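Local coordinates for Ketoacyl_synth_N domain-containing protein (PDB 6SMO) that probably takes part in polyketide chain assembly as a ketoacyl synthase-like partner of a PKS ketosynthase, holding a long oxo-substituted chain in its pocket, at residues 112-117 / 123-128; 102-107 / 196-201; 5-10 / 324-329. All coordinates share one frame; numbering follows the deposited sequence.

Interaction 1: 112-117 / 123-128; sequences DEVKAL and KGMGPY
Glu113 reaches from helix 111-116 in this thiolase-fold subunit to the backbone of the loop that doubles back against it. Its carboxylate takes the contact's one hydrogen bond: Gly126 N donates to Glu113 OE1 at 2.8 Å with an N-H...O angle of 162°. The donor stands above the carboxylate plane, 44° out of it. Beyond CG the Glu113 chain is extended, which carries the carboxylate past Met125 to the amide that follows it. Met125 itself lies against the helix. Met125 CB is 3.5 Å from Glu113 O, while the chain bends at its last torsion and brings Met125 CE to 3.6 Å from that same carbonyl oxygen. Met125 CG occupies the position between the backbone N and carbonyl carbon (chi1 68°), and from there Met125 CG meets Leu117 CD1 at 3.9 Å, the two chains passing at a slant. One residue earlier, Gly124 offers a bare CA, and Ala116 CB rests 3.9 Å from Gly124 CA, so loop and helix end come together almost backbone to backbone.

Leu117 and Met125 pack on Pro224 and Gly228 of the neighbouring PKS_KS chain, and Met125 O accepts a hydrogen bond from a basic side chain of a third protein. The loop leads directly into Val129 and Ala130 of the pocket for the oxo-substituted chain, and the side chain of Val114 lies about 6 Å from that ligand. Val114 CG2 and Met125 CE are separated by 4.4 Å.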
loop_
_atom_site.group_PDB
_atom_site.type_symbol
_atom_site.label_atom_id
_atom_site.label_comp_id
_atom_site.label_asym_id
_atom_site.label_seq_id
_atom_site.Cartn_x
_atom_site.Cartn_y
_atom_site.Cartn_z
ATOM N N ASP C 112 9.393 -3.755 19.967
ATOM C CA ASP C 112 10.615 -3.881 20.811
ATOM C C ASP C 112 11.828 -3.331 20.048
ATOM O O ASP C 112 12.720 -2.750 20.699
ATOM C CB ASP C 112 10.844 -5.332 21.246
ATOM C CG ASP C 112 9.782 -5.876 22.187
ATOM O OD1 ASP C 112 8.841 -5.124 22.515
ATOM O OD2 ASP C 112 9.902 -7.053 22.585
ATOM N N GLU C 113 11.848 -3.502 18.723
ATOM C CA GLU C 113 12.963 -3.077 17.833
ATOM C C GLU C 113 12.972 -1.547 17.689
ATOM O O GLU C 113 14.081 -0.982 17.616
ATOM C CB GLU C 113 12.856 -3.790 16.483
ATOM C CG GLU C 113 13.250 -5.256 16.548
ATOM C CD GLU C 113 13.184 -5.994 15.222
ATOM O OE1 GLU C 113 14.243 -6.464 14.756
ATOM O OE2 GLU C 113 12.075 -6.107 14.663
ATOM N N VAL C 114 11.799 -0.901 17.663
ATOM C CA VAL C 114 11.671 0.585 17.550
ATOM C C VAL C 114 12.155 1.224 18.858
ATOM O O VAL C 114 12.802 2.283 18.784
ATOM C CB VAL C 114 10.236 1.029 17.200
ATOM C CG1 VAL C 114 10.112 2.546 17.126
ATOM C CG2 VAL C 114 9.752 0.403 15.900
ATOM N N LYS C 115 11.856 0.606 20.006
ATOM C CA LYS C 115 12.253 1.100 21.354
ATOM C C LYS C 115 13.763 0.909 21.552
ATOM O O LYS C 115 14.406 1.837 22.083
ATOM C CB LYS C 115 11.465 0.381 22.454
ATOM C CG LYS C 115 9.964 0.638 22.447
ATOM C CD LYS C 115 9.293 0.398 23.784
ATOM C CE LYS C 115 9.339 -1.047 24.232
ATOM N NZ LYS C 115 8.668 -1.231 25.541
ATOM N N ALA C 116 14.301 -0.244 21.137
ATOM C CA ALA C 116 15.717 -0.650 21.323
ATOM C C ALA C 116 16.648 0.203 20.450
ATOM O O ALA C 116 17.834 0.333 20.814
ATOM C CB ALA C 116 15.873 -2.120 21.017
ATOM N N LEU C 117 16.134 0.752 19.342
ATOM C CA LEU C 117 16.886 1.613 18.386
ATOM C C LEU C 117 17.356 2.894 19.092
ATOM O O LEU C 117 18.462 3.366 18.768
ATOM C CB LEU C 117 15.980 1.921 17.186
ATOM C CG LEU C 117 16.494 2.963 16.188
ATOM C CD1 LEU C 117 17.267 2.307 15.053
ATOM C CD2 LEU C 117 15.343 3.784 15.629
ATOM N N LYS C 123 22.018 -1.825 16.164
ATOM C CA LYS C 123 22.061 -3.212 16.711
ATOM C C LYS C 123 20.678 -3.603 17.250
ATOM O O LYS C 123 20.357 -4.808 17.223
ATOM C CB LYS C 123 23.110 -3.326 17.822
ATOM C CG LYS C 123 24.560 -3.263 17.361
ATOM C CD LYS C 123 25.559 -3.422 18.489
ATOM C CE LYS C 123 26.984 -3.591 18.003
ATOM N NZ LYS C 123 27.504 -2.355 17.373
ATOM N N GLY C 124 19.905 -2.617 17.721
ATOM C CA GLY C 124 18.571 -2.789 18.328
ATOM C C GLY C 124 17.561 -3.421 17.384
ATOM O O GLY C 124 16.884 -4.375 17.822
ATOM N N MET C 125 17.441 -2.920 16.147
ATOM C CA MET C 125 16.411 -3.394 15.180
ATOM C C MET C 125 17.068 -4.149 14.016
ATOM O O MET C 125 18.113 -3.693 13.512
ATOM C CB MET C 125 15.530 -2.250 14.661
ATOM C CG MET C 125 16.207 -1.228 13.765
ATOM S SD MET C 125 14.980 -0.220 12.880
ATOM C CE MET C 125 13.748 0.049 14.156
ATOM N N GLY C 126 16.460 -5.278 13.634
ATOM C CA GLY C 126 16.931 -6.190 12.574
ATOM C C GLY C 126 16.382 -5.800 11.205
ATOM O O GLY C 126 15.761 -4.749 11.059
ATOM N N PRO C 127 16.588 -6.640 10.164
ATOM C CA PRO C 127 16.265 -6.267 8.786
ATOM C C PRO C 127 14.832 -6.554 8.301
ATOM O O PRO C 127 14.540 -6.208 7.171
ATOM C CB PRO C 127 17.253 -7.141 7.999
ATOM C CG PRO C 127 17.341 -8.416 8.812
ATOM C CD PRO C 127 17.184 -7.983 10.256
ATOM N N TYR C 128 13.982 -7.159 9.141
ATOM C CA TYR C 128 12.596 -7.569 8.783
ATOM C C TYR C 128 11.576 -6.522 9.247
ATOM O O TYR C 128 10.368 -6.751 9.052
ATOM C CB TYR C 128 12.278 -8.952 9.359
ATOM C CG TYR C 128 12.929 -10.088 8.614
ATOM C CD1 TYR C 128 12.619 -10.336 7.286
ATOM C CD2 TYR C 128 13.859 -10.911 9.228
ATOM C CE1 TYR C 128 13.214 -11.374 6.586
ATOM C CE2 TYR C 128 14.461 -11.954 8.544
ATOM C CZ TYR C 128 14.138 -12.186 7.219
ATOM O OH TYR C 128 14.724 -13.211 6.536
#

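Interaction 2: 102-107 / 196-201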
loop_
_atom_site.group_PDB
_atom_site.type_symbol
_atom_site.label_atom_id
_atom_site.label_comp_id
_atom_site.label_asym_id
_atom_site.label_seq_id
_atom_site.Cartn_x
_atom_site.Cartn_y
_atom_site.Cartn_z
ATOM N N ASN C 102 -6.068 -3.119 5.318
ATOM C CA ASN C 102 -5.337 -3.107 6.613
ATOM C C ASN C 102 -4.971 -1.665 6.976
ATOM O O ASN C 102 -4.370 -0.981 6.125
ATOM C CB ASN C 102 -4.094 -3.997 6.570
ATOM C CG ASN C 102 -3.342 -4.010 7.884
ATOM O OD1 ASN C 102 -2.218 -3.520 7.964
ATOM N ND2 ASN C 102 -3.962 -4.547 8.921
ATOM N N CYS C 103 -5.301 -1.243 8.201
ATOM C CA CYS C 103 -5.200 0.159 8.690
ATOM C C CYS C 103 -4.000 0.329 9.634
ATOM O O CYS C 103 -3.215 1.273 9.412
ATOM C CB CYS C 103 -6.487 0.574 9.394
ATOM S SG CYS C 103 -7.957 0.438 8.343
ATOM N N PHE C 104 -3.862 -0.543 10.639
ATOM C CA PHE C 104 -2.934 -0.374 11.791
ATOM C C PHE C 104 -1.559 -1.002 11.515
ATOM O O PHE C 104 -0.624 -0.716 12.290
ATOM C CB PHE C 104 -3.549 -0.950 13.070
ATOM C CG PHE C 104 -4.540 -0.034 13.741
ATOM C CD1 PHE C 104 -4.106 1.014 14.540
ATOM C CD2 PHE C 104 -5.904 -0.210 13.566
ATOM C CE1 PHE C 104 -5.016 1.860 15.155
ATOM C CE2 PHE C 104 -6.812 0.638 14.182
ATOM C CZ PHE C 104 -6.367 1.671 14.975
ATOM N N GLY C 105 -1.433 -1.820 10.466
ATOM C CA GLY C 105 -0.156 -2.454 10.079
ATOM C C GLY C 105 0.187 -3.627 10.983
ATOM O O GLY C 105 -0.745 -4.348 11.391
ATOM N N GLY C 106 1.477 -3.807 11.289
ATOM C CA GLY C 106 1.995 -4.926 12.102
ATOM C C GLY C 106 3.009 -4.463 13.135
ATOM O O GLY C 106 4.219 -4.644 12.897
ATOM N N TRP C 107 2.530 -3.909 14.253
ATOM C CA TRP C 107 3.368 -3.326 15.337
ATOM C C TRP C 107 3.947 -4.428 16.234
ATOM O O TRP C 107 5.031 -4.199 16.803
ATOM C CB TRP C 107 2.569 -2.299 16.150
ATOM C CG TRP C 107 2.619 -0.921 15.567
ATOM C CD1 TRP C 107 1.639 -0.283 14.863
ATOM C CD2 TRP C 107 3.733 -0.013 15.618
ATOM N NE1 TRP C 107 2.060 0.964 14.485
ATOM C CE2 TRP C 107 3.341 1.157 14.932
ATOM C CE3 TRP C 107 5.014 -0.070 16.180
ATOM C CZ2 TRP C 107 4.189 2.255 14.794
ATOM C CZ3 TRP C 107 5.850 1.015 16.043
ATOM C CH2 TRP C 107 5.441 2.162 15.359
ATOM N N ASN C 196 -3.223 -0.308 24.064
ATOM C CA ASN C 196 -3.382 0.794 25.052
ATOM C C ASN C 196 -4.066 1.996 24.386
ATOM O O ASN C 196 -4.794 2.720 25.095
ATOM C CB ASN C 196 -2.043 1.202 25.674
ATOM C CG ASN C 196 -1.520 0.189 26.670
ATOM O OD1 ASN C 196 -2.168 -0.089 27.677
ATOM N ND2 ASN C 196 -0.345 -0.357 26.406
ATOM N N LEU C 197 -3.838 2.199 23.083
ATOM C CA LEU C 197 -4.416 3.320 22.292
ATOM C C LEU C 197 -5.937 3.145 22.188
ATOM O O LEU C 197 -6.662 4.098 22.535
ATOM C CB LEU C 197 -3.770 3.350 20.902
ATOM C CG LEU C 197 -4.116 4.567 20.043
ATOM C CD1 LEU C 197 -3.322 5.787 20.485
ATOM C CD2 LEU C 197 -3.873 4.281 18.569
ATOM N N LEU C 198 -6.393 1.974 21.730
ATOM C CA LEU C 198 -7.828 1.670 21.470
ATOM C C LEU C 198 -8.609 1.594 22.788
ATOM O O LEU C 198 -9.803 1.951 22.780
ATOM C CB LEU C 198 -7.944 0.351 20.694
ATOM C CG LEU C 198 -7.402 0.358 19.265
ATOM C CD1 LEU C 198 -7.621 -0.993 18.602
ATOM C CD2 LEU C 198 -8.037 1.463 18.433
ATOM N N GLU C 199 -7.967 1.143 23.871
ATOM C CA GLU C 199 -8.608 0.949 25.202
ATOM C C GLU C 199 -8.946 2.305 25.839
ATOM O O GLU C 199 -9.869 2.334 26.676
ATOM C CB GLU C 199 -7.709 0.124 26.125
ATOM C CG GLU C 199 -7.786 -1.370 25.861
ATOM C CD GLU C 199 -6.916 -2.230 26.762
ATOM O OE1 GLU C 199 -7.309 -3.382 27.034
ATOM O OE2 GLU C 199 -5.844 -1.752 27.184
ATOM N N LYS C 200 -8.237 3.378 25.465
ATOM C CA LYS C 200 -8.393 4.731 26.067
ATOM C C LYS C 200 -9.121 5.670 25.094
ATOM O O LYS C 200 -10.278 6.031 25.385
ATOM C CB LYS C 200 -7.026 5.298 26.468
ATOM C CG LYS C 200 -7.084 6.515 27.382
ATOM C CD LYS C 200 -5.726 7.097 27.714
ATOM C CE LYS C 200 -5.798 8.257 28.685
ATOM N NZ LYS C 200 -6.417 9.456 28.071
ATOM N N THR C 201 -8.470 6.043 23.985
ATOM C CA THR C 201 -8.836 7.203 23.121
ATOM C C THR C 201 -10.105 6.915 22.305
ATOM O O THR C 201 -10.953 7.826 22.217
ATOM C CB THR C 201 -7.675 7.597 22.199
ATOM O OG1 THR C 201 -7.262 6.440 21.471
ATOM C CG2 THR C 201 -6.498 8.178 22.953
#
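The backbones of the loop and the helix keep well apart, Phe104 CA and Leu198 CA being 11.0 Å from each other at their nearest, and the distance is bridged by side chains. Phe104 reaches across from the loop and two leucines from the helix. With CG anti to the carbonyl carbon (chi1 -81°), the Phe104 ring points at the helix and meets both leucines by its far end. Leu198 CD2 lies 3.8 Å from Phe104 CZ, approaching obliquely, whereas Leu197 CD2 comes to the ring's edge, near its plane, 4.3 Å from Phe104 CE1. The contact is thus purely apolar, formed by one methyl from each of two successive helix residues, and all three side chains are buried.

The loop and the helix both follow neighbouring parallel strands of the thiolase fold, 96-101 and 180-187, and the contact packs what lies beyond the first strand against what lies beyond the second. Phe104 stacks edge-to-face with Phe314, which also touches Leu198. The helix also meets the PKS_KS chain, where Leu197 packs on Phe165 of that neighbouring subunit.

Local bonds shape each partner. In the loop, Gly105 N makes a weak bond to Asn102 OD1 at 3.1 Å, and the positive phi of Gly105 (77°) turns the chain just after the phenylalanine. In the helix, Leu197 O accepts twice from Thr201, from the backbone amide and from the hydroxyl. Thr201 OG1 donates to Leu197 O at 2.6 Å from a position 43° above the carbonyl plane, and Thr201 N binds Leu197 O at 3.0 Å.

Interaction 3: 5-10 / 324-329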
loop_
_atom_site.group_PDB
_atom_site.type_symbol
_atom_site.label_atom_id
_atom_site.label_comp_id
_atom_site.label_asym_id
_atom_site.label_seq_id
_atom_site.Cartn_x
_atom_site.Cartn_y
_atom_site.Cartn_z
ATOM N N VAL C 5 -19.571 -10.732 -11.642
ATOM C CA VAL C 5 -18.644 -11.213 -10.574
ATOM C C VAL C 5 -19.459 -12.019 -9.557
ATOM O O VAL C 5 -20.549 -11.548 -9.172
ATOM C CB VAL C 5 -17.911 -10.037 -9.899
ATOM C CG1 VAL C 5 -16.852 -10.515 -8.916
ATOM C CG2 VAL C 5 -17.298 -9.091 -10.920
ATOM N N VAL C 6 -18.940 -13.176 -9.133
ATOM C CA VAL C 6 -19.623 -14.123 -8.199
ATOM C C VAL C 6 -18.639 -14.566 -7.110
ATOM O O VAL C 6 -17.431 -14.669 -7.404
ATOM C CB VAL C 6 -20.213 -15.334 -8.951
ATOM C CG1 VAL C 6 -21.435 -14.946 -9.768
ATOM C CG2 VAL C 6 -19.183 -16.032 -9.827
ATOM N N VAL C 7 -19.155 -14.818 -5.903
ATOM C CA VAL C 7 -18.393 -15.347 -4.730
ATOM C C VAL C 7 -18.465 -16.877 -4.780
ATOM O O VAL C 7 -19.593 -17.408 -4.777
ATOM C CB VAL C 7 -18.953 -14.803 -3.400
ATOM C CG1 VAL C 7 -18.111 -15.235 -2.208
ATOM C CG2 VAL C 7 -19.107 -13.289 -3.419
ATOM N N THR C 8 -17.311 -17.553 -4.832
ATOM C CA THR C 8 -17.192 -19.034 -4.954
ATOM C C THR C 8 -16.668 -19.655 -3.651
ATOM O O THR C 8 -16.986 -20.835 -3.407
ATOM C CB THR C 8 -16.314 -19.417 -6.151
ATOM O OG1 THR C 8 -15.115 -18.643 -6.104
ATOM C CG2 THR C 8 -17.015 -19.203 -7.475
ATOM N N GLY C 9 -15.899 -18.906 -2.853
ATOM C CA GLY C 9 -15.335 -19.379 -1.573
ATOM C C GLY C 9 -15.164 -18.248 -0.574
ATOM O O GLY C 9 -14.917 -17.107 -1.010
ATOM N N VAL C 10 -15.295 -18.557 0.721
ATOM C CA VAL C 10 -15.143 -17.588 1.846
ATOM C C VAL C 10 -14.382 -18.266 2.993
ATOM O O VAL C 10 -14.603 -19.471 3.224
ATOM C CB VAL C 10 -16.503 -17.043 2.324
ATOM C CG1 VAL C 10 -17.134 -16.122 1.292
ATOM C CG2 VAL C 10 -17.469 -18.154 2.712
ATOM N N LEU C 324 -20.222 -13.661 5.895
ATOM C CA LEU C 324 -21.469 -14.214 6.498
ATOM C C LEU C 324 -22.621 -14.123 5.487
ATOM O O LEU C 324 -23.325 -15.136 5.311
ATOM C CB LEU C 324 -21.803 -13.449 7.785
ATOM C CG LEU C 324 -21.333 -14.094 9.090
ATOM C CD1 LEU C 324 -19.863 -14.480 9.031
ATOM C CD2 LEU C 324 -21.588 -13.165 10.268
ATOM N N ALA C 325 -22.798 -12.956 4.855
ATOM C CA ALA C 325 -23.888 -12.661 3.891
ATOM C C ALA C 325 -23.832 -13.642 2.713
ATOM O O ALA C 325 -24.910 -14.065 2.250
ATOM C CB ALA C 325 -23.792 -11.231 3.420
ATOM N N SER C 326 -22.624 -13.984 2.251
ATOM C CA SER C 326 -22.367 -14.961 1.158
ATOM C C SER C 326 -22.811 -16.365 1.589
ATOM O O SER C 326 -23.383 -17.084 0.746
ATOM C CB SER C 326 -20.917 -14.948 0.744
ATOM O OG SER C 326 -20.553 -13.682 0.214
ATOM N N SER C 327 -22.555 -16.734 2.849
ATOM C CA SER C 327 -22.925 -18.045 3.449
ATOM C C SER C 327 -24.449 -18.150 3.592
ATOM O O SER C 327 -24.988 -19.241 3.322
ATOM C CB SER C 327 -22.235 -18.257 4.775
ATOM O OG SER C 327 -20.825 -18.270 4.617
ATOM N N PHE C 328 -25.111 -17.060 4.000
ATOM C CA PHE C 328 -26.586 -16.976 4.181
ATOM C C PHE C 328 -27.293 -17.184 2.835
ATOM O O PHE C 328 -28.276 -17.949 2.794
ATOM C CB PHE C 328 -26.994 -15.642 4.817
ATOM C CG PHE C 328 -26.939 -15.613 6.325
ATOM C CD1 PHE C 328 -27.803 -16.395 7.079
ATOM C CD2 PHE C 328 -26.041 -14.794 6.994
ATOM C CE1 PHE C 328 -27.758 -16.369 8.466
ATOM C CE2 PHE C 328 -25.998 -14.768 8.381
ATOM C CZ PHE C 328 -26.858 -15.555 9.114
ATOM N N LEU C 329 -26.802 -16.534 1.772
ATOM C CA LEU C 329 -27.430 -16.526 0.420
ATOM C C LEU C 329 -27.158 -17.842 -0.322
ATOM O O LEU C 329 -27.845 -18.086 -1.334
ATOM C CB LEU C 329 -26.898 -15.333 -0.383
ATOM C CG LEU C 329 -27.405 -13.960 0.058
ATOM C CD1 LEU C 329 -26.564 -12.849 -0.550
ATOM C CD2 LEU C 329 -28.871 -13.773 -0.304
#
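No ring or other flat side chain enters this contact, in which Val7 and Val10 of the strand present branched methyl groups to the hydroxymethyl groups of Ser326 and Ser327 in van der Waals contact. The one ring of the helix segment, that of Phe328, lies well clear of the strand and makes a cation-pi contact with Lys24. Ser326 faces both valines. Both branches of Val7 lie against its hydroxyl, with Val7 CG1 3.8 Å and Val7 CG2 3.9 Å from Ser326 OG, while Val10 CG1 is 4.0 Å from Ser326 CB. The other branch of Val10 reaches one residue further, Val10 CG2 standing 3.9 Å from Ser327 OG.

Strand 5-13 belongs to the large sheet of the thiolase fold, and helix 319-329 packs against this strand and against strands 242-251 and 351-356 of the same sheet, with helix 20-31 touching it as well. Between segments 5-10 and 324-329 the crossing angle is -118°, and their axes are 9.0 Å apart at closest approach. Thr8, with psi -27°, departs from extended values, consistent with an irregularity that turns both valines, three positions apart, to the helix.

Although they face valine methyls, the serine hydroxyls are not left without partners. Each OG is anti to its own carbonyl carbon and thereby folds back along the helix, Ser326 OG bonding to Ser322 O and Ser327 OG to Val323 O.

In the fold
Interactions 2 and 3 are buried, whereas interaction 1 sits at the margin of the chain, 31 Å from its centre, and is only partly buried. Interactions 1 and 2 join along the route from strand 96-101 to the ligand pocket: Val114 CG2 of the first packs 4.0 Å from Trp107 CZ3 of the second, and both meet the PKS_KS chain. Interaction 3 lies on the opposite side of the chain's centre, about 17 Å from interaction 2 between nearest atoms, with no other subunit touching it. A carboxylate-to-amide bond crosses interaction 1, while the other two rely on apolar or van der Waals packing, the serine hydroxyls of interaction 3 being turned back onto their own helix.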